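Local coordinates for protein PRD-containing transcription regulator (Lactobacillus casei, PDB 3NUF) that probably regulates transcription through a helical PRD (PTS regulation domain), a module that in related regulators responds to phosphorylation by the sugar phosphotransferase system, at residues T29-V32 and N33-K37. Residues are numbered along the deposited sequence; the frame is centred on the assembly and turned at random.
Sequences TALV and NYVIK. With EDO (1,2-ethanediol), chain G.
Val32 and Ile36, one helical turn apart, meet obliquely through their outer methyls, with Val32 CG1 3.8 Å from Ile36 CD1. The torsions account for this: CG1 of Ile36 stands beside its own backbone N (chi1 -72°), and the extended second torsion carries CD1 back along the preceding turn. Leu31 and Val35 instead run side by side in the same direction, Leu31 CD1 lying 4.2 Å from Val35 CG2. Five consecutive i to i+4 backbone hydrogen bonds, from Asn33 N to Thr29 O through Lys37 N to Asn33 O, establish regular alpha-helix here; the first measures 3.0 Å between Asn33 N and Thr29 O, with an N-H...O angle of 171°. Within the all-helical PRD fold, this part of helix 25-41 packs on two others: Val32, Val35 and Ile36 touch helix 48-67, while Leu31 and Val35 touch helix 84-97. The Asn33 amide lies alongside Thr29, its ND2 3.8 Å from Thr29 CG2, an approach without a polar bond; Thr29 OG1 is hydrogen-bonded to Ala25 O instead. With chi1 at 168°, Tyr34 swings its ring away from the preceding turn to stack with His96. An ethanediol, probably from the crystallisation liquor, places O1 in the ring plane at its edge, 2.3 Å from Tyr34 OH, too short for an ordinary hydrogen bond and so doubtful in detail; the ligand also bonds to Gln92 and His96.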
loop_
_atom_site.group_PDB
_atom_site.type_symbol
_atom_site.label_atom_id
_atom_site.label_comp_id
_atom_site.label_asym_id
_atom_site.label_seq_id
_atom_site.Cartn_x
_atom_site.Cartn_y
_atom_site.Cartn_z
ATOM N N THR A 29 10.418 4.268 3.038
ATOM C CA THR A 29 10.938 4.251 1.677
ATOM C C THR A 29 10.941 2.840 1.119
ATOM O O THR A 29 10.495 2.613 0.017
ATOM C CB THR A 29 12.329 4.851 1.562
ATOM O OG1 THR A 29 12.279 6.190 2.083
ATOM C CG2 THR A 29 12.806 4.913 0.087
ATOM N N ALA A 30 11.451 1.882 1.913
ATOM C CA ALA A 30 11.478 0.487 1.493
ATOM C C ALA A 30 10.087 -0.035 1.145
ATOM O O ALA A 30 9.886 -0.703 0.121
ATOM C CB ALA A 30 12.101 -0.390 2.571
ATOM N N LEU A 31 9.129 0.339 1.984
ATOM C CA LEU A 31 7.742 -0.153 1.780
ATOM C C LEU A 31 7.114 0.451 0.499
ATOM O O LEU A 31 6.512 -0.280 -0.286
ATOM C CB LEU A 31 6.891 0.153 3.022
ATOM C CG LEU A 31 5.426 -0.261 2.944
ATOM C CD1 LEU A 31 5.293 -1.756 2.661
ATOM C CD2 LEU A 31 4.706 0.103 4.256
ATOM N N VAL A 32 7.200 1.774 0.339
ATOM C CA VAL A 32 6.697 2.376 -0.891
ATOM C C VAL A 32 7.358 1.767 -2.122
ATOM O O VAL A 32 6.683 1.420 -3.112
ATOM C CB VAL A 32 6.901 3.909 -0.843
ATOM C CG1 VAL A 32 6.521 4.540 -2.186
ATOM C CG2 VAL A 32 6.055 4.503 0.219
ATOM N N ASN A 33 8.688 1.637 -2.113
ATOM C CA ASN A 33 9.368 1.012 -3.207
ATOM C C ASN A 33 8.831 -0.396 -3.495
ATOM O O ASN A 33 8.616 -0.795 -4.641
ATOM C CB ASN A 33 10.862 0.869 -2.920
ATOM C CG ASN A 33 11.634 2.172 -2.918
ATOM O OD1 ASN A 33 11.163 3.182 -3.344
ATOM N ND2 ASN A 33 12.869 2.094 -2.416
ATOM N N TYR A 34 8.664 -1.195 -2.413
ATOM C CA TYR A 34 8.156 -2.566 -2.527
ATOM C C TYR A 34 6.785 -2.596 -3.197
ATOM O O TYR A 34 6.521 -3.397 -4.119
ATOM C CB TYR A 34 8.121 -3.238 -1.154
ATOM C CG TYR A 34 7.380 -4.535 -1.080
ATOM C CD1 TYR A 34 8.022 -5.722 -1.347
ATOM C CD2 TYR A 34 6.041 -4.587 -0.724
ATOM C CE1 TYR A 34 7.352 -6.914 -1.265
ATOM C CE2 TYR A 34 5.361 -5.779 -0.683
ATOM C CZ TYR A 34 6.042 -6.915 -0.945
ATOM O OH TYR A 34 5.378 -8.140 -0.874
ATOM N N VAL A 35 5.898 -1.725 -2.742
ATOM C CA VAL A 35 4.533 -1.691 -3.298
ATOM C C VAL A 35 4.528 -1.281 -4.790
ATOM O O VAL A 35 3.819 -1.882 -5.611
ATOM C CB VAL A 35 3.598 -0.861 -2.487
ATOM C CG1 VAL A 35 2.219 -0.788 -3.144
ATOM C CG2 VAL A 35 3.442 -1.469 -1.089
ATOM N N ILE A 36 5.339 -0.289 -5.136
ATOM C CA ILE A 36 5.442 0.156 -6.537
ATOM C C ILE A 36 5.914 -1.018 -7.398
ATOM O O ILE A 36 5.356 -1.310 -8.464
ATOM C CB ILE A 36 6.383 1.350 -6.664
ATOM C CG1 ILE A 36 5.732 2.597 -6.080
ATOM C CG2 ILE A 36 6.740 1.568 -8.141
ATOM C CD1 ILE A 36 6.674 3.816 -5.952
ATOM N N LYS A 37 6.941 -1.709 -6.954
ATOM C CA LYS A 37 7.480 -2.864 -7.705
ATOM C C LYS A 37 6.555 -4.057 -7.792
ATOM O O LYS A 37 6.458 -4.756 -8.815
ATOM C CB LYS A 37 8.809 -3.240 -7.129
ATOM C CG LYS A 37 9.892 -2.178 -7.402
ATOM C CD LYS A 37 11.239 -2.568 -6.805
ATOM C CE LYS A 37 11.379 -2.336 -5.334
ATOM N NZ LYS A 37 12.814 -2.598 -4.840
HETATM C C1 EDO G . 7.340 -10.493 -0.638
HETATM O O1 EDO G . 6.272 -10.165 -1.531
HETATM C C2 EDO G . 6.762 -11.308 0.486
HETATM O O2 EDO G . 7.061 -10.673 1.736
#